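Local coordinates for HEPN domain-containing protein (Thermotoga maritima, PDB 1O3U) that is of unknown function but folds as an all-helical HEPN domain, a module that in relatives is often linked to nucleotide or nucleic-acid chemistry, at residues 27-36 / 107-118; 61-69 / 80-88. All blocks are in the same frame, centred on the assembly; numbering follows the deposited sequence. Where two conformers were deposited one is given.

Contact 1 of 2, residues 27-36 / 107-118; sequences LEHGFYNWAC and NRYSRIEAERLV
Tyr32 lays its ring flat against the backbone of helix 107-118 where Ser110 passes into Arg111. Arg111 CA sits 3.8 Å from the centroid of the Tyr32 ring, 14° off the normal, a CH-pi contact; Gly30 O lies over the centre of the opposite face. At its rim Tyr32 CD1 meets Ser110 CB and Tyr32 CE2 meets Arg111 CD, each at 3.5 Å. Cutting this ring back to an alanine is likely to open a gap against the Ser110-Arg111 backbone and leave the aliphatic part of Arg111 without its support.

Other apolar contacts follow. With its CG trans to the backbone N (chi1 -179°), Leu27 splits its two methyls: CD1 meets Ala114 CB at 3.8 Å, and CD2 rests on Glu115 CG. Farther along, Ala35 CB reaches Ala114 and Val118, and Cys36, disulfide-bonded to Cys91, brings SG near Leu117 CD1 in one conformer.

Charge enters at the edge, within helix 107-118: Arg111 NE donates to the anti lone pair of Glu115 OE2 (2.8 Å) in a salt bridge nearly in the guanidinium plane. From the other segment Leu27 CD1 lies over one face of that group, toward its rim.

Leu27 and Tyr32 are both knobs in holes of helix 107-118, one on each side of a Schellman turn at Gly30, an arrangement typical of a helical bundle whose hairpin packs against a long helix.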
loop_
_atom_site.group_PDB
_atom_site.type_symbol
_atom_site.label_atom_id
_atom_site.label_comp_id
_atom_site.label_asym_id
_atom_site.label_seq_id
_atom_site.Cartn_x
_atom_site.Cartn_y
_atom_site.Cartn_z
ATOM N N LEU A 27 1.538 -14.672 -1.750
ATOM C CA LEU A 27 2.479 -15.761 -1.643
ATOM C C LEU A 27 1.808 -17.126 -1.841
ATOM O O LEU A 27 2.331 -17.978 -2.571
ATOM C CB LEU A 27 3.188 -15.724 -0.309
ATOM C CG LEU A 27 4.244 -16.785 -0.031
ATOM C CD1 LEU A 27 5.344 -16.764 -1.099
ATOM C CD2 LEU A 27 4.803 -16.517 1.345
ATOM N N GLU A 28 0.659 -17.313 -1.190
ATOM C CA GLU A 28 -0.054 -18.605 -1.167
ATOM C C GLU A 28 -0.455 -18.977 -2.586
ATOM O O GLU A 28 -0.453 -20.163 -2.957
ATOM C CB GLU A 28 -1.271 -18.519 -0.226
ATOM C CG GLU A 28 -2.358 -19.597 -0.387
ATOM C CD GLU A 28 -3.638 -19.320 0.399
ATOM O OE1 GLU A 28 -3.714 -18.308 1.160
ATOM O OE2 GLU A 28 -4.603 -20.120 0.249
ATOM N N HIS A 29 -0.739 -17.963 -3.398
ATOM C CA HIS A 29 -1.216 -18.165 -4.756
ATOM C C HIS A 29 -0.117 -18.097 -5.825
ATOM O O HIS A 29 -0.416 -18.183 -7.021
ATOM C CB HIS A 29 -2.358 -17.202 -5.046
ATOM C CG HIS A 29 -3.586 -17.488 -4.246
ATOM N ND1 HIS A 29 -4.532 -18.412 -4.644
ATOM C CD2 HIS A 29 -4.018 -16.990 -3.065
ATOM C CE1 HIS A 29 -5.493 -18.463 -3.741
ATOM N NE2 HIS A 29 -5.208 -17.606 -2.778
ATOM N N GLY A 30 1.144 -18.000 -5.385
ATOM C CA GLY A 30 2.291 -18.072 -6.266
ATOM C C GLY A 30 2.634 -16.752 -6.920
ATOM O O GLY A 30 3.407 -16.728 -7.873
ATOM N N PHE A 31 2.050 -15.655 -6.421
ATOM C CA PHE A 31 2.292 -14.346 -7.007
ATOM C C PHE A 31 3.466 -13.723 -6.276
ATOM O O PHE A 31 3.298 -12.816 -5.444
ATOM C CB PHE A 31 1.039 -13.498 -6.922
ATOM C CG PHE A 31 -0.187 -14.155 -7.496
ATOM C CD1 PHE A 31 -1.411 -14.055 -6.844
ATOM C CD2 PHE A 31 -0.141 -14.811 -8.726
ATOM C CE1 PHE A 31 -2.566 -14.631 -7.404
ATOM C CE2 PHE A 31 -1.306 -15.387 -9.282
ATOM C CZ PHE A 31 -2.498 -15.306 -8.601
ATOM N N TYR A 32 4.666 -14.230 -6.573
ATOM C CA TYR A 32 5.857 -13.914 -5.749
ATOM C C TYR A 32 6.277 -12.442 -5.834
ATOM O O TYR A 32 6.601 -11.828 -4.820
ATOM C CB TYR A 32 7.006 -14.839 -6.131
ATOM C CG TYR A 32 6.641 -16.300 -5.985
ATOM C CD1 TYR A 32 6.938 -17.210 -7.016
ATOM C CD2 TYR A 32 5.968 -16.779 -4.858
ATOM C CE1 TYR A 32 6.633 -18.557 -6.880
ATOM C CE2 TYR A 32 5.655 -18.136 -4.721
ATOM C CZ TYR A 32 5.987 -19.021 -5.755
ATOM O OH TYR A 32 5.658 -20.371 -5.701
ATOM N N ASN A 33 6.178 -11.885 -7.035
ATOM C CA ASN A 33 6.409 -10.488 -7.302
ATOM C C ASN A 33 5.523 -9.583 -6.473
ATOM O O ASN A 33 5.997 -8.620 -5.866
ATOM C CB ASN A 33 6.234 -10.144 -8.805
ATOM C CG ASN A 33 4.817 -10.490 -9.386
ATOM O OD1 ASN A 33 4.069 -11.403 -8.912
ATOM N ND2 ASN A 33 4.458 -9.757 -10.449
ATOM N N TRP A 34 4.248 -9.906 -6.422
ATOM C CA TRP A 34 3.313 -9.074 -5.683
ATOM C C TRP A 34 3.519 -9.230 -4.178
ATOM O O TRP A 34 3.391 -8.255 -3.431
ATOM C CB TRP A 34 1.880 -9.398 -6.108
ATOM C CG TRP A 34 1.537 -8.792 -7.436
ATOM C CD1 TRP A 34 1.148 -9.455 -8.561
ATOM C CD2 TRP A 34 1.562 -7.399 -7.780
ATOM N NE1 TRP A 34 0.921 -8.562 -9.583
ATOM C CE2 TRP A 34 1.155 -7.288 -9.128
ATOM C CE3 TRP A 34 1.870 -6.222 -7.078
ATOM C CZ2 TRP A 34 1.066 -6.058 -9.785
ATOM C CZ3 TRP A 34 1.766 -5.008 -7.718
ATOM C CH2 TRP A 34 1.380 -4.930 -9.071
ATOM N N ALA A 35 3.897 -10.430 -3.737
ATOM C CA ALA A 35 4.174 -10.663 -2.329
ATOM C C ALA A 35 5.335 -9.767 -1.872
ATOM O O ALA A 35 5.291 -9.203 -0.799
ATOM C CB ALA A 35 4.477 -12.123 -2.058
ATOM N N CYS A 36 6.357 -9.670 -2.699
ATOM C CA CYS A 36 7.484 -8.781 -2.478
ATOM C C CYS A 36 7.016 -7.338 -2.343
ATOM O O CYS A 36 7.330 -6.660 -1.388
ATOM C CB CYS A 36 8.454 -8.912 -3.635
ATOM S SG CYS A 36 9.781 -7.729 -3.583
ATOM N N ASN A 107 11.240 -21.237 -9.937
ATOM C CA ASN A 107 10.113 -21.126 -9.031
ATOM C C ASN A 107 10.506 -21.357 -7.591
ATOM O O ASN A 107 9.967 -20.706 -6.702
ATOM C CB ASN A 107 9.003 -22.099 -9.398
ATOM C CG ASN A 107 8.468 -21.881 -10.819
ATOM O OD1 ASN A 107 8.598 -20.785 -11.396
ATOM N ND2 ASN A 107 7.875 -22.936 -11.394
ATOM N N ARG A 108 11.430 -22.286 -7.361
ATOM C CA ARG A 108 11.928 -22.525 -6.027
ATOM C C ARG A 108 12.659 -21.314 -5.506
ATOM O O ARG A 108 12.397 -20.889 -4.382
ATOM C CB ARG A 108 12.758 -23.813 -5.956
ATOM C CG ARG A 108 11.835 -25.040 -5.845
ATOM C CD ARG A 108 12.520 -26.407 -5.829
ATOM N NE ARG A 108 13.529 -26.565 -4.775
ATOM C CZ ARG A 108 13.996 -27.746 -4.364
ATOM N NH1 ARG A 108 13.519 -28.879 -4.867
ATOM N NH2 ARG A 108 14.928 -27.802 -3.431
ATOM N N TYR A 109 13.524 -20.723 -6.318
ATOM C CA TYR A 109 14.278 -19.534 -5.940
ATOM C C TYR A 109 13.290 -18.414 -5.618
ATOM O O TYR A 109 13.428 -17.751 -4.601
ATOM C CB TYR A 109 15.221 -19.088 -7.074
ATOM C CG TYR A 109 16.007 -17.797 -6.799
ATOM C CD1 TYR A 109 17.402 -17.804 -6.702
ATOM C CD2 TYR A 109 15.356 -16.569 -6.660
ATOM C CE1 TYR A 109 18.128 -16.612 -6.463
ATOM C CE2 TYR A 109 16.065 -15.385 -6.419
ATOM C CZ TYR A 109 17.441 -15.408 -6.327
ATOM O OH TYR A 109 18.120 -14.230 -6.085
ATOM N N SER A 110 12.278 -18.229 -6.462
ATOM C CA SER A 110 11.318 -17.118 -6.270
ATOM C C SER A 110 10.442 -17.293 -5.041
ATOM O O SER A 110 10.141 -16.342 -4.333
ATOM C CB SER A 110 10.424 -16.954 -7.497
ATOM O OG SER A 110 11.211 -16.665 -8.605
ATOM N N ARG A 111 9.989 -18.516 -4.824
ATOM C CA ARG A 111 9.173 -18.853 -3.668
ATOM C C ARG A 111 9.941 -18.596 -2.369
ATOM O O ARG A 111 9.411 -18.015 -1.449
ATOM C CB ARG A 111 8.729 -20.316 -3.779
ATOM C CG ARG A 111 8.038 -20.899 -2.550
ATOM C CD ARG A 111 6.819 -20.194 -2.168
ATOM N NE ARG A 111 6.319 -20.607 -0.860
ATOM C CZ ARG A 111 5.033 -20.644 -0.528
ATOM N NH1 ARG A 111 4.093 -20.360 -1.416
ATOM N NH2 ARG A 111 4.692 -21.042 0.685
ATOM N N ILE A 112 11.190 -19.049 -2.290
ATOM C CA ILE A 112 12.012 -18.837 -1.106
ATOM C C ILE A 112 12.277 -17.348 -0.865
ATOM O O ILE A 112 12.172 -16.844 0.264
ATOM C CB ILE A 112 13.360 -19.620 -1.246
ATOM C CG1 ILE A 112 13.070 -21.122 -1.244
ATOM C CG2 ILE A 112 14.278 -19.240 -0.114
ATOM C CD1 ILE A 112 14.197 -22.002 -1.659
ATOM N N GLU A 113 12.590 -16.646 -1.936
ATOM C CA GLU A 113 12.881 -15.228 -1.880
ATOM C C GLU A 113 11.658 -14.451 -1.360
ATOM O O GLU A 113 11.800 -13.580 -0.475
ATOM C CB GLU A 113 13.341 -14.741 -3.250
ATOM C CG GLU A 113 13.708 -13.271 -3.303
ATOM C CD GLU A 113 13.999 -12.810 -4.724
ATOM O OE1 GLU A 113 13.125 -12.995 -5.606
ATOM O OE2 GLU A 113 15.099 -12.281 -4.962
ATOM N N ALA A 114 10.470 -14.786 -1.886
ATOM C CA ALA A 114 9.220 -14.138 -1.472
ATOM C C ALA A 114 8.904 -14.476 -0.009
ATOM O O ALA A 114 8.512 -13.581 0.738
ATOM C CB ALA A 114 8.085 -14.525 -2.362
ATOM N N GLU A 115 9.076 -15.732 0.403
ATOM C CA GLU A 115 8.871 -16.103 1.818
ATOM C C GLU A 115 9.776 -15.311 2.740
ATOM O O GLU A 115 9.340 -14.859 3.777
ATOM C CB GLU A 115 9.129 -17.576 2.095
ATOM C CG GLU A 115 7.931 -18.464 2.010
ATOM C CD GLU A 115 8.273 -19.920 2.279
ATOM O OE1 GLU A 115 8.823 -20.228 3.371
ATOM O OE2 GLU A 115 7.987 -20.747 1.390
ATOM N N ARG A 116 11.034 -15.180 2.351
ATOM C CA ARG A 116 12.034 -14.416 3.080
ATOM C C ARG A 116 11.572 -12.961 3.283
ATOM O O ARG A 116 11.629 -12.411 4.411
ATOM C CB ARG A 116 13.359 -14.482 2.293
ATOM C CG ARG A 116 14.551 -14.161 3.016
ATOM C CD ARG A 116 15.799 -14.872 2.482
ATOM N NE ARG A 116 16.048 -14.606 1.064
ATOM C CZ ARG A 116 16.440 -13.435 0.593
ATOM N NH1 ARG A 116 16.631 -12.420 1.411
ATOM N NH2 ARG A 116 16.631 -13.260 -0.716
ATOM N N LEU A 117 11.157 -12.340 2.198
ATOM C CA LEU A 117 10.757 -10.936 2.258
ATOM C C LEU A 117 9.494 -10.751 3.114
ATOM O O LEU A 117 9.339 -9.756 3.822
ATOM C CB LEU A 117 10.581 -10.356 0.856
ATOM C CG LEU A 117 11.853 -10.386 0.006
ATOM C CD1 LEU A 117 11.577 -9.841 -1.367
ATOM C CD2 LEU A 117 12.936 -9.607 0.697
ATOM N N VAL A 118 8.568 -11.691 3.028
ATOM C CA VAL A 118 7.363 -11.631 3.846
ATOM C C VAL A 118 7.774 -11.758 5.325
ATOM O O VAL A 118 7.291 -11.004 6.212
ATOM C CB VAL A 118 6.351 -12.719 3.416
ATOM C CG1 VAL A 118 5.304 -12.954 4.482
ATOM C CG2 VAL A 118 5.696 -12.387 2.025
#

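Contact 2 of 2, residues 61-69 / 80-88; sequences YSVPDFLGE and LMDHALELD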
loop_
_atom_site.group_PDB
_atom_site.type_symbol
_atom_site.label_atom_id
_atom_site.label_comp_id
_atom_site.label_asym_id
_atom_site.label_seq_id
_atom_site.Cartn_x
_atom_site.Cartn_y
_atom_site.Cartn_z
ATOM N N TYR A 61 11.129 7.446 1.344
ATOM C CA TYR A 61 10.219 6.490 0.768
ATOM C C TYR A 61 10.531 5.144 1.344
ATOM O O TYR A 61 9.632 4.396 1.709
ATOM C CB TYR A 61 10.380 6.542 -0.747
ATOM C CG TYR A 61 10.245 7.967 -1.244
ATOM C CD1 TYR A 61 9.005 8.622 -1.211
ATOM C CD2 TYR A 61 11.352 8.681 -1.683
ATOM C CE1 TYR A 61 8.871 9.946 -1.647
ATOM C CE2 TYR A 61 11.229 9.997 -2.127
ATOM C CZ TYR A 61 9.988 10.625 -2.101
ATOM O OH TYR A 61 9.879 11.921 -2.545
ATOM N N SER A 62 11.819 4.853 1.481
ATOM C CA SER A 62 12.245 3.501 1.663
ATOM C C SER A 62 12.237 3.125 3.151
ATOM O O SER A 62 12.314 3.972 4.023
ATOM C CB SER A 62 13.626 3.308 1.044
ATOM O OG SER A 62 14.625 3.921 1.817
ATOM N N VAL A 63 12.153 1.838 3.406
ATOM C CA VAL A 63 12.302 1.315 4.772
ATOM C C VAL A 63 13.685 1.608 5.316
ATOM O O VAL A 63 13.783 2.024 6.452
ATOM C CB VAL A 63 11.981 -0.193 4.848
ATOM C CG1 VAL A 63 12.066 -0.699 6.283
ATOM C CG2 VAL A 63 10.609 -0.417 4.284
ATOM N N PRO A 64 14.765 1.442 4.539
ATOM C CA PRO A 64 16.067 1.910 5.004
ATOM C C PRO A 64 16.073 3.387 5.376
ATOM O O PRO A 64 16.701 3.685 6.381
ATOM C CB PRO A 64 16.996 1.644 3.815
ATOM C CG PRO A 64 16.389 0.579 3.106
ATOM C CD PRO A 64 14.894 0.797 3.221
ATOM N N ASP A 65 15.351 4.247 4.643
ATOM C CA ASP A 65 15.276 5.676 4.956
ATOM C C ASP A 65 14.710 5.844 6.363
ATOM O O ASP A 65 15.320 6.467 7.216
ATOM C CB ASP A 65 14.381 6.466 3.973
ATOM C CG ASP A 65 15.030 6.722 2.633
ATOM O OD1 ASP A 65 16.274 6.639 2.515
ATOM O OD2 ASP A 65 14.345 7.022 1.627
ATOM N N PHE A 66 13.548 5.258 6.611
ATOM C CA PHE A 66 12.863 5.474 7.879
ATOM C C PHE A 66 13.621 4.831 9.051
ATOM O O PHE A 66 13.740 5.422 10.110
ATOM C CB PHE A 66 11.438 4.939 7.834
ATOM C CG PHE A 66 10.585 5.507 6.719
ATOM C CD1 PHE A 66 10.505 6.862 6.488
ATOM C CD2 PHE A 66 9.789 4.662 5.963
ATOM C CE1 PHE A 66 9.691 7.362 5.490
ATOM C CE2 PHE A 66 8.983 5.173 4.945
ATOM C CZ PHE A 66 8.936 6.523 4.726
ATOM N N LEU A 67 14.130 3.622 8.881
ATOM C CA LEU A 67 14.935 2.998 9.966
ATOM C C LEU A 67 16.205 3.753 10.283
ATOM O O LEU A 67 16.620 3.823 11.435
ATOM C CB LEU A 67 15.298 1.556 9.613
ATOM C CG LEU A 67 14.227 0.508 9.697
ATOM C CD1 LEU A 67 14.903 -0.843 9.488
ATOM C CD2 LEU A 67 13.494 0.540 11.090
ATOM N N GLY A 68 16.832 4.342 9.271
ATOM C CA GLY A 68 18.001 5.162 9.495
ATOM C C GLY A 68 17.662 6.353 10.364
ATOM O O GLY A 68 18.391 6.647 11.287
ATOM N N GLU A 69 16.559 7.050 10.076
ATOM C CA GLU A 69 16.135 8.210 10.872
ATOM C C GLU A 69 15.813 7.757 12.301
ATOM O O GLU A 69 16.163 8.416 13.282
ATOM C CB GLU A 69 14.880 8.901 10.265
ATOM C CG GLU A 69 15.098 9.862 9.101
ATOM C CD GLU A 69 13.773 10.422 8.550
ATOM O OE1 GLU A 69 13.039 11.149 9.285
ATOM O OE2 GLU A 69 13.464 10.122 7.371
ATOM N N LEU A 80 17.769 -6.129 11.318
ATOM C CA LEU A 80 16.577 -5.439 10.770
ATOM C C LEU A 80 16.962 -4.450 9.680
ATOM O O LEU A 80 16.241 -4.287 8.738
ATOM C CB LEU A 80 15.783 -4.742 11.862
ATOM C CG LEU A 80 15.048 -5.665 12.833
ATOM C CD1 LEU A 80 14.120 -4.856 13.793
ATOM C CD2 LEU A 80 14.267 -6.767 12.120
ATOM N N MET A 81 18.071 -3.732 9.841
ATOM C CA MET A 81 18.537 -2.851 8.759
ATOM C C MET A 81 18.879 -3.683 7.542
ATOM O O MET A 81 18.540 -3.286 6.435
ATOM C CB MET A 81 19.761 -2.018 9.158
ATOM C CG MET A 81 20.207 -1.002 8.076
ATOM S SD MET A 81 18.899 0.192 7.436
ATOM C CE MET A 81 18.385 0.693 8.945
ATOM N N ASP A 82 19.558 -4.820 7.753
ATOM C CA ASP A 82 19.857 -5.782 6.685
ATOM C C ASP A 82 18.577 -6.215 5.956
ATOM O O ASP A 82 18.522 -6.200 4.739
ATOM C CB ASP A 82 20.564 -7.040 7.223
ATOM C CG ASP A 82 22.053 -6.838 7.469
ATOM O OD1 ASP A 82 22.733 -7.809 7.931
ATOM O OD2 ASP A 82 22.633 -5.753 7.218
ATOM N N HIS A 83 17.562 -6.602 6.708
ATOM C CA HIS A 83 16.287 -7.000 6.091
ATOM C C HIS A 83 15.665 -5.856 5.296
ATOM O O HIS A 83 15.101 -6.063 4.217
ATOM C CB HIS A 83 15.272 -7.451 7.139
ATOM C CG HIS A 83 15.685 -8.646 7.941
ATOM N ND1 HIS A 83 16.724 -9.474 7.582
ATOM C CD2 HIS A 83 15.168 -9.164 9.084
ATOM C CE1 HIS A 83 16.856 -10.432 8.483
ATOM N NE2 HIS A 83 15.895 -10.292 9.383
ATOM N N ALA A 84 15.756 -4.650 5.856
ATOM C CA ALA A 84 15.177 -3.474 5.235
ATOM C C ALA A 84 15.822 -3.245 3.888
ATOM O O ALA A 84 15.162 -2.896 2.936
ATOM C CB ALA A 84 15.359 -2.268 6.096
ATOM N N LEU A 85 17.114 -3.469 3.810
ATOM C CA LEU A 85 17.831 -3.217 2.571
ATOM C C LEU A 85 17.418 -4.230 1.523
ATOM O O LEU A 85 17.281 -3.863 0.375
ATOM C CB LEU A 85 19.325 -3.223 2.802
ATOM C CG LEU A 85 19.691 -1.953 3.580
ATOM C CD1 LEU A 85 20.993 -2.152 4.362
ATOM C CD2 LEU A 85 19.779 -0.764 2.633
ATOM N N GLU A 86 17.154 -5.470 1.937
ATOM C CA GLU A 86 16.650 -6.483 1.025
ATOM C C GLU A 86 15.248 -6.137 0.526
ATOM O O GLU A 86 14.918 -6.355 -0.642
ATOM C CB GLU A 86 16.624 -7.853 1.686
ATOM C CG GLU A 86 17.987 -8.378 2.050
ATOM C CD GLU A 86 18.707 -8.980 0.872
ATOM O OE1 GLU A 86 18.154 -9.903 0.241
ATOM O OE2 GLU A 86 19.831 -8.525 0.585
ATOM N N LEU A 87 14.429 -5.586 1.408
ATOM C CA LEU A 87 13.067 -5.219 1.064
ATOM C C LEU A 87 13.034 -4.027 0.133
ATOM O O LEU A 87 12.104 -3.878 -0.657
ATOM C CB LEU A 87 12.305 -4.844 2.320
ATOM C CG LEU A 87 11.744 -5.995 3.106
ATOM C CD1 LEU A 87 11.469 -5.513 4.552
ATOM C CD2 LEU A 87 10.468 -6.494 2.383
ATOM N N ASP A 88 14.049 -3.188 0.231
ATOM C CA ASP A 88 14.134 -1.990 -0.581
ATOM C C ASP A 88 14.376 -2.283 -2.063
ATOM O O ASP A 88 14.073 -1.437 -2.905
ATOM C CB ASP A 88 15.238 -1.085 -0.062
ATOM C CG ASP A 88 15.177 0.299 -0.666
ATOM O OD1 ASP A 88 14.063 0.853 -0.755
ATOM O OD2 ASP A 88 16.183 0.898 -1.073
HETATM O O HOH W 1 16.736 3.331 0.069
#
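Pro64 wedges into helix 80-88 as a knob among Met81, Ala84, Leu85 and Asp88. Followed round its ring, Pro64 CB faces Leu85 CD2 at 3.9 Å, with Met81 SD a little farther off. Pro64 CG makes closer contact with Leu85 CD2, at 3.7 Å, and also touches the carbonyl oxygen of Ala84 and the CB of Asp88. Pro64 CD, the atom that closes the ring onto the backbone nitrogen, lies against the same carbonyl and 3.8 Å from Asp88 CB.

On the inner side, Ala84 CB is shared by two branches of helix 63-69: Val63 CG1 and Leu67 CD1 each come to 3.7 Å from it. Met81 starts out extended (chi1 -176°) but bends at both following torsions, and this brings its methyl, CE, back against Leu67 CB. At 3.3 Å, Met81 CE and Leu67 CB stand closer than two carbons normally do, so the methyl's exact position is doubtful. Val63 also leans on Ala43 and Glu44 of helix 32-54, while Leu80 packs on Lys123 and Phe127 of helix 104-132.

The polar end belongs to Ser62. Its OG accepts from Asp65 N at 2.9 Å, and Asp65 OD2 takes a weak bond from Ser62 N in return, as well as one from Tyr61 N. A water links Ser62 OG to Asp88, donating to OD2 over 2.7 Å. No direct hydrogen bond joins the two segments.

These are two short, roughly antiparallel helices, their axes 154° apart, with a Ser-Asp capping box starting the first: a helical hairpin packed beside the long helices of the HEPN fold.

Overall arrangement
From the N terminus, helix 11-28 turns at Gly30 into helix 32-54, and contact 1 sets this hairpin against helix 104-132, closing a long loop of about 70 residues. Within that loop comes contact 2, where helices 63-70 and 78-88 pair across a much shorter connection; the two contacts therefore nest and do not cross. Their centres lie about 19 Å apart, yet they touch directly: Arg116 NH1 forms a salt bridge with Glu86 OE1, and Leu117 packs on Leu87. Contact 1 joins the first two long helices to the last, while contact 2 builds the short-helix pair that leans on helices 32-54 and 104-132.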